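Side-chain contacts in glycoside hydrolase 15-related protein (Kribbella flavida, PDB 5Z3E), which hydrolyses the alpha-1,6-glucosidic linkage of isomaltose from its non-reducing end, giving beta-D-glucose and D-glucose, in the intracellular breakdown of a starch-derived cyclic tetrasaccharide: residues A[124-129]-A[189-194]; A[44-49]-A[87-92]; A[246-251]-A[257-262]; A[217-222]-A[228-233]. The protein carries 1 engineered substitution. One frame throughout, in Å; residues are numbered along the deposited sequence.

Interaction 1 of 4, residues A[124-129]-A[189-194]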
loop_
_atom_site.group_PDB
_atom_site.type_symbol
_atom_site.label_atom_id
_atom_site.label_comp_id
_atom_site.label_asym_id
_atom_site.label_seq_id
_atom_site.Cartn_x
_atom_site.Cartn_y
_atom_site.Cartn_z
ATOM N N PRO A 124 6.896 19.133 15.785
ATOM C CA PRO A 124 5.499 18.881 16.105
ATOM C C PRO A 124 5.303 17.502 16.693
ATOM O O PRO A 124 5.976 16.541 16.281
ATOM C CB PRO A 124 4.771 19.007 14.759
ATOM C CG PRO A 124 5.778 19.013 13.813
ATOM C CD PRO A 124 7.063 19.444 14.335
ATOM N N SER A 125 4.332 17.399 17.574
ATOM C CA SER A 125 3.876 16.123 18.075
ATOM C C SER A 125 3.121 15.348 17.010
ATOM O O SER A 125 2.546 15.950 16.076
ATOM C CB SER A 125 2.922 16.386 19.242
ATOM O OG SER A 125 2.236 15.198 19.626
ATOM N N ASN A 126 3.043 14.045 17.175
ATOM C CA ASN A 126 2.202 13.217 16.314
ATOM C C ASN A 126 0.781 13.762 16.228
ATOM O O ASN A 126 0.132 13.613 15.190
ATOM C CB ASN A 126 2.161 11.791 16.812
ATOM C CG ASN A 126 3.426 11.023 16.555
ATOM O OD1 ASN A 126 4.338 11.517 15.884
ATOM N ND2 ASN A 126 3.484 9.838 17.068
ATOM N N GLU A 127 0.281 14.400 17.291
ATOM C CA GLU A 127 -1.097 14.901 17.260
ATOM C C GLU A 127 -1.330 15.991 16.214
ATOM O O GLU A 127 -2.461 16.243 15.834
ATOM C CB GLU A 127 -1.557 15.374 18.633
ATOM C CG GLU A 127 -0.855 16.605 19.168
ATOM C CD GLU A 127 -1.470 17.157 20.430
ATOM O OE1 GLU A 127 -2.527 16.648 20.871
ATOM O OE2 GLU A 127 -0.890 18.110 20.995
ATOM N N GLY A 128 -0.262 16.654 15.765
ATOM C CA GLY A 128 -0.342 17.731 14.797
ATOM C C GLY A 128 -0.059 17.325 13.352
ATOM O O GLY A 128 -0.082 18.178 12.472
ATOM N N MET A 129 0.230 16.062 13.115
ATOM C CA MET A 129 0.667 15.622 11.803
ATOM C C MET A 129 -0.505 15.449 10.842
ATOM O O MET A 129 -1.672 15.524 11.212
ATOM C CB MET A 129 1.488 14.340 11.972
ATOM C CG MET A 129 2.709 14.542 12.862
ATOM S SD MET A 129 3.902 15.766 12.258
ATOM C CE MET A 129 4.746 14.779 11.080
ATOM N N TRP A 189 10.474 11.731 6.841
ATOM C CA TRP A 189 10.691 10.348 6.468
ATOM C C TRP A 189 11.314 9.509 7.576
ATOM O O TRP A 189 11.058 8.308 7.632
ATOM C CB TRP A 189 11.536 10.260 5.219
ATOM C CG TRP A 189 12.911 10.695 5.438
ATOM C CD1 TRP A 189 13.416 11.961 5.307
ATOM C CD2 TRP A 189 14.006 9.867 5.851
ATOM N NE1 TRP A 189 14.750 11.966 5.598
ATOM C CE2 TRP A 189 15.121 10.684 5.940
ATOM C CE3 TRP A 189 14.136 8.504 6.170
ATOM C CZ2 TRP A 189 16.394 10.172 6.295
ATOM C CZ3 TRP A 189 15.346 8.002 6.544
ATOM C CH2 TRP A 189 16.444 8.840 6.624
ATOM N N ASP A 190 12.148 10.114 8.416
ATOM C CA ASP A 190 12.926 9.395 9.402
ATOM C C ASP A 190 12.275 9.373 10.773
ATOM O O ASP A 190 12.884 8.885 11.739
ATOM C CB ASP A 190 14.335 9.918 9.505
ATOM C CG ASP A 190 14.416 11.339 9.955
ATOM O OD1 ASP A 190 13.437 12.073 9.867
ATOM O OD2 ASP A 190 15.560 11.715 10.424
ATOM N N ARG A 191 11.041 9.829 10.869
ATOM C CA ARG A 191 10.308 9.843 12.116
ATOM C C ARG A 191 9.664 8.482 12.390
ATOM O O ARG A 191 9.089 7.882 11.497
ATOM C CB ARG A 191 9.192 10.883 11.973
ATOM C CG ARG A 191 8.463 11.212 13.182
ATOM C CD ARG A 191 7.481 12.333 12.857
ATOM N NE ARG A 191 6.636 12.626 13.954
ATOM C CZ ARG A 191 6.538 13.804 14.554
ATOM N NH1 ARG A 191 7.315 14.845 14.193
ATOM N NH2 ARG A 191 5.658 13.915 15.455
ATOM N N PRO A 192 9.710 8.010 13.652
ATOM C CA PRO A 192 8.906 6.851 14.047
ATOM C C PRO A 192 7.429 7.088 13.738
ATOM O O PRO A 192 6.929 8.215 13.847
ATOM C CB PRO A 192 9.161 6.742 15.555
ATOM C CG PRO A 192 10.531 7.374 15.775
ATOM C CD PRO A 192 10.555 8.501 14.764
ATOM N N CYS A 193 6.711 6.029 13.387
ATOM C CA CYS A 193 5.282 6.145 13.230
ATOM C C CYS A 193 4.666 4.757 13.341
ATOM O O CYS A 193 5.373 3.747 13.395
ATOM C CB CYS A 193 4.902 6.834 11.916
ATOM S SG CYS A 193 5.251 5.895 10.410
ATOM N N TYR A 194 3.334 4.686 13.373
ATOM C CA TYR A 194 2.677 3.385 13.348
ATOM C C TYR A 194 2.927 2.725 11.986
ATOM O O TYR A 194 3.035 3.406 10.959
ATOM C CB TYR A 194 1.171 3.524 13.566
ATOM C CG TYR A 194 0.731 4.052 14.926
ATOM C CD1 TYR A 194 0.563 5.420 15.134
ATOM C CD2 TYR A 194 0.440 3.223 15.977
ATOM C CE1 TYR A 194 0.116 5.941 16.336
ATOM C CE2 TYR A 194 -0.038 3.773 17.225
ATOM C CZ TYR A 194 -0.178 5.124 17.350
ATOM O OH TYR A 194 -0.643 5.629 18.554
HETATM O O HOH W 1 5.941 8.381 16.385
#
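Arg191 reaches from the loop after helix 175-188 to Pro124 and Asn126, tying together two surface loops of the (alpha/alpha)6 barrel expected of glycoside hydrolase family 15. Its bonds are of two kinds. At the end of the guanidinium, NH2 and NH1 both donate to the backbone oxygen of Pro124, at 2.8 Å for NH2 to Pro124 O and 3.0 Å for NH1 to that same oxygen. Along its side, NH2 and NE converge on the amide oxygen of Asn126: NH2 lies 2.8 Å from Asn126 OD1 in a nearly straight bond (166°), while NE is 3.2 Å away from Asn126 OD1. Both acceptors lie in the guanidinium plane, whereas the Asn126 amide is turned 43° against it. The Arg191 chain runs extended from CG to NE (chi3 174°), which carries the flat head into the other loop. Dispersion contacts hold one face of that head, where the bent Met129 chain lays SD 4.0 Å from Arg191 CZ. With a leucine in place of Arg191, Pro124 O and Asn126 OD1 would probably each be left without the two donors that grip them, and the Asn126 amide would be freer to turn. The 3-10 turn carrying Asn126 is braced by an ST turn, and the side chain of Ser125 there is about 4 Å from that of Trp145, a probable substrate-binding residue. A water completes the junction, accepting from Asn126 ND2 at 2.9 Å and donating to Pro192 O at 2.7 Å.

Interaction 2 of 4, residues A[44-49]-A[87-92]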
loop_
_atom_site.group_PDB
_atom_site.type_symbol
_atom_site.label_atom_id
_atom_site.label_comp_id
_atom_site.label_asym_id
_atom_site.label_seq_id
_atom_site.Cartn_x
_atom_site.Cartn_y
_atom_site.Cartn_z
ATOM N N HIS A 44 -15.206 -8.147 -12.430
ATOM C CA HIS A 44 -15.924 -7.804 -11.227
ATOM C C HIS A 44 -15.118 -6.865 -10.341
ATOM O O HIS A 44 -15.685 -5.965 -9.726
ATOM C CB HIS A 44 -16.311 -9.068 -10.442
ATOM C CG HIS A 44 -16.957 -8.782 -9.135
ATOM N ND1 HIS A 44 -18.243 -8.271 -9.029
ATOM C CD2 HIS A 44 -16.477 -8.850 -7.871
ATOM C CE1 HIS A 44 -18.520 -8.062 -7.758
ATOM N NE2 HIS A 44 -17.477 -8.412 -7.035
ATOM N N SER A 45 -13.806 -7.071 -10.265
ATOM C CA SER A 45 -12.960 -6.203 -9.463
ATOM C C SER A 45 -13.036 -4.765 -9.952
ATOM O O SER A 45 -13.149 -3.827 -9.157
ATOM C CB SER A 45 -11.519 -6.693 -9.488
ATOM O OG SER A 45 -11.357 -7.909 -8.756
ATOM N N HIS A 46 -12.912 -4.562 -11.257
ATOM C CA HIS A 46 -13.068 -3.228 -11.802
ATOM C C HIS A 46 -14.439 -2.659 -11.481
ATOM O O HIS A 46 -14.576 -1.490 -11.087
ATOM C CB HIS A 46 -12.829 -3.242 -13.302
ATOM C CG HIS A 46 -13.238 -1.960 -13.958
ATOM N ND1 HIS A 46 -14.430 -1.804 -14.587
ATOM C CD2 HIS A 46 -12.612 -0.761 -14.045
ATOM C CE1 HIS A 46 -14.527 -0.558 -15.015
ATOM N NE2 HIS A 46 -13.434 0.095 -14.716
ATOM N N ALA A 47 -15.495 -3.466 -11.632
ATOM C CA ALA A 47 -16.841 -2.996 -11.407
ATOM C C ALA A 47 -17.077 -2.606 -9.963
ATOM O O ALA A 47 -17.690 -1.571 -9.700
ATOM C CB ALA A 47 -17.857 -4.054 -11.856
ATOM N N VAL A 48 -16.621 -3.398 -9.018
ATOM C CA VAL A 48 -16.932 -3.112 -7.644
ATOM C C VAL A 48 -16.124 -1.893 -7.143
ATOM O O VAL A 48 -16.629 -1.097 -6.359
ATOM C CB VAL A 48 -16.824 -4.386 -6.782
ATOM C CG1 VAL A 48 -15.377 -4.754 -6.576
ATOM C CG2 VAL A 48 -17.503 -4.231 -5.453
ATOM N N ILE A 49 -14.901 -1.714 -7.635
ATOM C CA ILE A 49 -14.123 -0.537 -7.271
ATOM C C ILE A 49 -14.790 0.722 -7.811
ATOM O O ILE A 49 -14.978 1.719 -7.101
ATOM C CB ILE A 49 -12.670 -0.664 -7.777
ATOM C CG1 ILE A 49 -11.894 -1.713 -6.973
ATOM C CG2 ILE A 49 -11.974 0.684 -7.725
ATOM C CD1 ILE A 49 -10.621 -2.184 -7.633
ATOM N N TYR A 87 -5.826 -1.744 -15.472
ATOM C CA TYR A 87 -7.010 -2.247 -16.147
ATOM C C TYR A 87 -7.380 -1.370 -17.319
ATOM O O TYR A 87 -7.997 -1.854 -18.272
ATOM C CB TYR A 87 -8.174 -2.331 -15.154
ATOM C CG TYR A 87 -9.371 -3.085 -15.642
ATOM C CD1 TYR A 87 -9.448 -4.455 -15.460
ATOM C CD2 TYR A 87 -10.433 -2.455 -16.243
ATOM C CE1 TYR A 87 -10.546 -5.173 -15.875
ATOM C CE2 TYR A 87 -11.559 -3.200 -16.683
ATOM C CZ TYR A 87 -11.583 -4.544 -16.484
ATOM O OH TYR A 87 -12.686 -5.308 -16.906
ATOM N N GLY A 88 -7.036 -0.088 -17.270
ATOM C CA GLY A 88 -7.232 0.836 -18.371
ATOM C C GLY A 88 -8.300 1.878 -18.143
ATOM O O GLY A 88 -8.622 2.620 -19.071
ATOM N N ASP A 89 -8.842 1.966 -16.927
ATOM C CA ASP A 89 -9.889 2.949 -16.647
ATOM C C ASP A 89 -9.223 4.266 -16.214
ATOM O O ASP A 89 -9.053 4.578 -15.038
ATOM C CB ASP A 89 -10.892 2.436 -15.634
ATOM C CG ASP A 89 -12.111 3.301 -15.507
ATOM O OD1 ASP A 89 -12.071 4.493 -15.866
ATOM O OD2 ASP A 89 -13.148 2.769 -15.026
ATOM N N VAL A 90 -8.784 5.002 -17.230
ATOM C CA VAL A 90 -8.056 6.243 -17.036
ATOM C C VAL A 90 -8.911 7.255 -16.308
ATOM O O VAL A 90 -8.407 7.988 -15.442
ATOM C CB VAL A 90 -7.576 6.760 -18.388
ATOM C CG1 VAL A 90 -6.917 8.108 -18.292
ATOM C CG2 VAL A 90 -6.603 5.767 -19.062
ATOM N N ALA A 91 -10.201 7.292 -16.600
ATOM C CA ALA A 91 -11.068 8.263 -15.976
ATOM C C ALA A 91 -11.168 8.025 -14.469
ATOM O O ALA A 91 -10.997 8.952 -13.684
ATOM C CB ALA A 91 -12.462 8.238 -16.615
ATOM N N SER A 92 -11.440 6.785 -14.051
ATOM C CA SER A 92 -11.609 6.511 -12.634
ATOM C C SER A 92 -10.326 6.783 -11.861
ATOM O O SER A 92 -10.359 7.421 -10.803
ATOM C CB SER A 92 -12.038 5.058 -12.430
ATOM O OG SER A 92 -12.018 4.712 -11.058
#
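The turn between helices 74-87 and 90-105 docks on helix 32-52 through His46, whose imidazole is shared between Tyr87 and Asp89, the two residues either side of Gly88. The His46 CG stands anti to the backbone N (chi1 169°), which places the ring between these two partners. A His-carboxylate hydrogen bond makes the polar half: His46 NE2 donates to Asp89 OD2 at 2.7 Å, almost straight (167°). The carboxylate oxygen lies close to the ring plane and accepts the N-H through its anti lone pair. The other half is aromatic. The two rings are near parallel, their planes only 8° apart, but slid so far that they hardly overlap, the centroids of the His46 and Tyr87 rings being separated by 4.5 Å. Tyr87 CE2 lies over one face of the imidazole, 3.4 Å from His46 CG, and His46 CB takes the place over the phenol face, 3.7 Å from the centroid of the Tyr87 ring in a CH-pi contact. Gly88, with positive phi, closes the preceding helix as the C-prime residue of a Schellman motif, and Asp89 is the N-cap of the next. Its second oxygen, OD1, caps that helix by accepting from Ser92 N at 3.0 Å, from well above the carboxylate plane. With an alanine in place of His46, the carboxylate of Asp89 would probably be left without its imidazole mate and Tyr87 without the ring against CE2 and CD2. Nearby, Ile84 of helix 74-87 touches both His46 and Asp89, while Leu389 of helix 382-394 packs against Tyr87.

Interaction 3 of 4, residues A[246-251]-A[257-262]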
loop_
_atom_site.group_PDB
_atom_site.type_symbol
_atom_site.label_atom_id
_atom_site.label_comp_id
_atom_site.label_asym_id
_atom_site.label_seq_id
_atom_site.Cartn_x
_atom_site.Cartn_y
_atom_site.Cartn_z
ATOM N N SER A 246 19.925 -0.638 5.231
ATOM C CA SER A 246 21.122 -1.477 5.224
ATOM C C SER A 246 21.719 -1.635 6.616
ATOM O O SER A 246 22.237 -2.698 6.965
ATOM C CB SER A 246 22.160 -0.893 4.278
ATOM O OG SER A 246 21.769 -1.018 2.919
ATOM N N ALA A 247 21.691 -0.572 7.414
ATOM C CA ALA A 247 22.301 -0.596 8.742
ATOM C C ALA A 247 21.497 -1.350 9.772
ATOM O O ALA A 247 22.087 -1.949 10.664
ATOM C CB ALA A 247 22.549 0.819 9.224
ATOM N N GLU A 248 20.166 -1.249 9.692
ATOM C CA GLU A 248 19.305 -1.706 10.785
ATOM C C GLU A 248 18.118 -2.539 10.343
ATOM O O GLU A 248 17.384 -3.050 11.200
ATOM C CB GLU A 248 18.782 -0.502 11.593
ATOM C CG GLU A 248 19.877 0.365 12.164
ATOM C CD GLU A 248 19.326 1.560 12.909
ATOM O OE1 GLU A 248 18.340 1.425 13.635
ATOM O OE2 GLU A 248 19.944 2.648 12.799
ATOM N N GLY A 249 17.902 -2.673 9.047
ATOM C CA GLY A 249 16.727 -3.319 8.502
ATOM C C GLY A 249 16.954 -4.604 7.742
ATOM O O GLY A 249 16.026 -5.069 7.083
ATOM N N VAL A 250 18.148 -5.191 7.874
ATOM C CA VAL A 250 18.487 -6.453 7.233
ATOM C C VAL A 250 19.144 -7.340 8.266
ATOM O O VAL A 250 20.123 -6.929 8.904
ATOM C CB VAL A 250 19.441 -6.258 6.030
ATOM C CG1 VAL A 250 19.826 -7.596 5.416
ATOM C CG2 VAL A 250 18.813 -5.373 4.983
ATOM N N VAL A 251 18.641 -8.565 8.435
ATOM C CA VAL A 251 19.196 -9.517 9.365
ATOM C C VAL A 251 19.204 -10.869 8.663
ATOM O O VAL A 251 18.225 -11.231 8.036
ATOM C CB VAL A 251 18.284 -9.612 10.650
ATOM C CG1 VAL A 251 18.720 -10.702 11.587
ATOM C CG2 VAL A 251 18.190 -8.255 11.315
ATOM N N LYS A 257 10.941 -6.481 9.857
ATOM C CA LYS A 257 9.704 -5.765 10.033
ATOM C C LYS A 257 9.909 -4.291 10.396
ATOM O O LYS A 257 9.269 -3.397 9.816
ATOM C CB LYS A 257 8.938 -6.553 11.084
ATOM C CG LYS A 257 7.709 -6.001 11.570
ATOM C CD LYS A 257 6.915 -7.058 12.337
ATOM C CE LYS A 257 5.843 -6.413 13.010
ATOM N NZ LYS A 257 4.813 -6.060 12.152
ATOM N N TRP A 258 10.762 -4.019 11.356
ATOM C CA TRP A 258 11.130 -2.657 11.708
ATOM C C TRP A 258 12.614 -2.634 12.005
ATOM O O TRP A 258 13.250 -3.651 12.285
ATOM C CB TRP A 258 10.270 -2.085 12.842
ATOM C CG TRP A 258 10.288 -2.783 14.176
ATOM C CD1 TRP A 258 11.316 -2.835 15.074
ATOM C CD2 TRP A 258 9.172 -3.415 14.814
ATOM N NE1 TRP A 258 10.903 -3.467 16.222
ATOM C CE2 TRP A 258 9.591 -3.824 16.091
ATOM C CE3 TRP A 258 7.862 -3.652 14.442
ATOM C CZ2 TRP A 258 8.728 -4.459 16.996
ATOM C CZ3 TRP A 258 7.017 -4.291 15.331
ATOM C CH2 TRP A 258 7.457 -4.684 16.589
ATOM N N LEU A 259 13.203 -1.441 11.919
ATOM C CA LEU A 259 14.627 -1.322 12.195
ATOM C C LEU A 259 14.915 -1.889 13.560
ATOM O O LEU A 259 14.200 -1.570 14.532
ATOM C CB LEU A 259 15.066 0.142 12.147
ATOM C CG LEU A 259 14.782 0.898 10.847
ATOM C CD1 LEU A 259 15.337 2.291 10.967
ATOM C CD2 LEU A 259 15.330 0.180 9.602
ATOM N N GLY A 260 15.938 -2.725 13.680
ATOM C CA GLY A 260 16.294 -3.281 14.961
ATOM C C GLY A 260 15.493 -4.509 15.387
ATOM O O GLY A 260 15.607 -4.911 16.543
ATOM N N SER A 261 14.675 -5.095 14.531
ATOM C CA SER A 261 13.977 -6.339 14.827
ATOM C C SER A 261 14.602 -7.464 14.037
ATOM O O SER A 261 15.355 -7.240 13.084
ATOM C CB SER A 261 12.482 -6.211 14.414
ATOM O OG SER A 261 12.372 -6.120 13.034
ATOM N N SER A 262 14.239 -8.690 14.394
ATOM C CA SER A 262 14.669 -9.871 13.662
ATOM C C SER A 262 13.575 -10.496 12.796
ATOM O O SER A 262 13.896 -11.277 11.899
ATOM C CB SER A 262 15.217 -10.925 14.630
ATOM O OG SER A 262 14.241 -11.347 15.557
HETATM O O HOH W 2 17.516 -5.376 12.921
#
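Gly260 N donates to the carbonyl oxygen of Glu248 at 2.9 Å in a nearly straight bond (167°), joining a type II turn, Trp258 to Ser261, to the region where helix 231-248 gives way to strand 250-251. The same oxygen also accepts from a water, 2.9 Å from Glu248 O, that donates in turn to Ser261 O at 2.9 Å, and it draws a CA-H...O contact from Leu259 CA at 3.4 Å. Beside this polar centre, the side chains of Glu248 and Leu259 meet mostly through their aliphatic parts, with Glu248 CB 3.8 Å from Leu259 CB. Glu248 OE1 lies just as near that Leu259 carbon. Leu259 brings CD2 to 3.9 Å from Gly249 N; its chi1 of -57° sets CG beside the backbone N and brings this methyl against Gly249, where a side chain would be tight. Farther along, Val251 CG2 approaches Ser261 O to 3.5 Å. Within the turn, Ser261 N donates to Trp258 O. Gly260 occupies the third position of the turn with positive phi, the usual place for glycine in a type II turn. The turn follows the short hairpin of strands 250-251 and 254-255 and carries Trp258, stacked on His203, its side chain about 5 Å from that of Asp195, a predicted proton acceptor of the active site.

Interaction 4 of 4, residues A[217-222]-A[228-233]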
loop_
_atom_site.group_PDB
_atom_site.type_symbol
_atom_site.label_atom_id
_atom_site.label_comp_id
_atom_site.label_asym_id
_atom_site.label_seq_id
_atom_site.Cartn_x
_atom_site.Cartn_y
_atom_site.Cartn_z
ATOM N N VAL A 217 11.723 8.040 -5.160
ATOM C CA VAL A 217 12.419 7.650 -6.374
ATOM C C VAL A 217 11.518 7.901 -7.585
ATOM O O VAL A 217 12.015 8.336 -8.638
ATOM C CB VAL A 217 12.927 6.202 -6.303
ATOM C CG1 VAL A 217 13.467 5.732 -7.636
ATOM C CG2 VAL A 217 13.994 6.076 -5.234
ATOM N N ALA A 218 10.218 7.654 -7.459
ATOM C CA ALA A 218 9.322 7.887 -8.579
ATOM C C ALA A 218 9.387 9.350 -9.018
ATOM O O ALA A 218 9.516 9.632 -10.214
ATOM C CB ALA A 218 7.908 7.481 -8.221
ATOM N N VAL A 219 9.287 10.300 -8.095
ATOM C CA VAL A 219 9.329 11.695 -8.519
ATOM C C VAL A 219 10.730 12.142 -8.895
ATOM O O VAL A 219 10.882 12.950 -9.819
ATOM C CB VAL A 219 8.705 12.669 -7.467
ATOM C CG1 VAL A 219 7.225 12.401 -7.307
ATOM C CG2 VAL A 219 9.414 12.645 -6.128
ATOM N N GLY A 220 11.765 11.637 -8.228
ATOM C CA GLY A 220 13.119 12.066 -8.497
ATOM C C GLY A 220 13.708 11.560 -9.791
ATOM O O GLY A 220 14.713 12.091 -10.268
ATOM N N THR A 221 13.088 10.536 -10.389
ATOM C CA THR A 221 13.511 9.981 -11.674
ATOM C C THR A 221 12.512 10.272 -12.778
ATOM O O THR A 221 12.636 9.764 -13.869
ATOM C CB THR A 221 13.768 8.480 -11.589
ATOM O OG1 THR A 221 12.548 7.786 -11.313
ATOM C CG2 THR A 221 14.827 8.126 -10.585
ATOM N N CYS A 222 11.552 11.153 -12.525
ATOM C CA CYS A 222 10.510 11.462 -13.487
ATOM C C CYS A 222 10.932 12.664 -14.333
ATOM O O CYS A 222 11.087 13.770 -13.827
ATOM C CB CYS A 222 9.235 11.775 -12.730
ATOM S SG CYS A 222 7.859 12.255 -13.784
ATOM N N ALA A 228 11.767 20.410 -10.834
ATOM C CA ALA A 228 11.182 20.691 -9.538
ATOM C C ALA A 228 12.279 21.079 -8.561
ATOM O O ALA A 228 13.379 20.515 -8.587
ATOM C CB ALA A 228 10.443 19.479 -9.017
ATOM N N PRO A 229 12.002 22.014 -7.644
ATOM C CA PRO A 229 13.057 22.445 -6.720
ATOM C C PRO A 229 13.598 21.342 -5.832
ATOM O O PRO A 229 14.743 21.399 -5.398
ATOM C CB PRO A 229 12.382 23.555 -5.886
ATOM C CG PRO A 229 11.023 23.468 -6.217
ATOM C CD PRO A 229 10.769 22.796 -7.489
ATOM N N TRP A 230 12.783 20.335 -5.571
ATOM C CA TRP A 230 13.108 19.206 -4.718
ATOM C C TRP A 230 13.671 18.016 -5.484
ATOM O O TRP A 230 13.904 16.962 -4.877
ATOM C CB TRP A 230 11.865 18.796 -3.907
ATOM C CG TRP A 230 10.575 18.773 -4.684
ATOM C CD1 TRP A 230 9.537 19.647 -4.530
ATOM C CD2 TRP A 230 10.171 17.865 -5.719
ATOM N NE1 TRP A 230 8.510 19.330 -5.359
ATOM C CE2 TRP A 230 8.861 18.242 -6.109
ATOM C CE3 TRP A 230 10.750 16.763 -6.342
ATOM C CZ2 TRP A 230 8.157 17.569 -7.097
ATOM C CZ3 TRP A 230 10.048 16.104 -7.325
ATOM C CH2 TRP A 230 8.759 16.514 -7.688
ATOM N N SER A 231 13.908 18.138 -6.793
ATOM C CA SER A 231 14.295 16.989 -7.591
ATOM C C SER A 231 15.483 16.221 -6.996
ATOM O O SER A 231 15.400 15.017 -6.751
ATOM C CB SER A 231 14.601 17.425 -9.025
ATOM O OG SER A 231 15.062 16.350 -9.793
ATOM N N ALA A 232 16.610 16.890 -6.812
ATOM C CA ALA A 232 17.794 16.212 -6.293
ATOM C C ALA A 232 17.569 15.692 -4.890
ATOM O O ALA A 232 18.019 14.590 -4.530
ATOM C CB ALA A 232 18.989 17.172 -6.318
ATOM N N ALA A 233 16.914 16.488 -4.055
ATOM C CA ALA A 233 16.707 16.125 -2.665
ATOM C C ALA A 233 15.984 14.792 -2.545
ATOM O O ALA A 233 16.278 14.007 -1.640
ATOM C CB ALA A 233 15.950 17.218 -1.940
HETATM O O HOH W 3 12.595 15.243 -10.113
HETATM O O HOH W 4 16.683 13.612 -8.869
#
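Ser231 OG donates to a water at 2.7 Å, and that water passes a hydrogen bond on to Val219 O, 2.9 Å from it. A second water bridges the same two segments through backbone alone, donating to Gly220 O at 2.9 Å and to Ser231 O at 2.8 Å. The polar link between the segments is thus carried by solvent, and the two bridges together meet two successive carbonyls at the end of helix 206-220. The direct contact is apolar. Trp230 brings the far corner of its six-membered ring to the isopropyl group of Val219, which it crosses at about a right angle: CZ3 lies 3.7 Å from Val219 CB and equally near Val219 CG2. Its CG sits in the crowded position between backbone N and carbonyl carbon (chi1 43°), which swings the indole so that its six-membered ring reaches the valine. The segments flank the loop connecting helices 206-220 and 231-248, consecutive helices, consistent with the (alpha/alpha)6 barrel of family 15. The second helix is led in by a type I turn from Ala228 to Ser231, closed by Ser231 N to Ala228 O, and the Ala228 methyl covers one face of the indole over its centre. At the other end of the ring, Trp230 NE1 is hydrogen-bonded to Asp179 OD1 of helix 175-188, so the tryptophan also joins a third helix. Gly220 CA comes to 4.1 Å from Ser231 O.

In the fold
Along the chain the contacts run in series: interaction 2, then 1, 4 and 3. Interactions 3 and 4 share helix 231-248, sitting near its two ends with centres about 27 Å apart, and interaction 4 also uses the end of helix 206-220. Interactions 1 and 3 are nearer together, about 20 Å between centres, and involve loops near the probable substrate-binding Trp145 and the predicted proton acceptor Asp195, respectively. Interaction 2 lies on the opposite side of the chain's centre from both, its centre about 34 Å from that of interaction 1 and about 37 Å from that of interaction 3. Interactions 2 and 4, away from the annotated sites, join helices or their connecting turns.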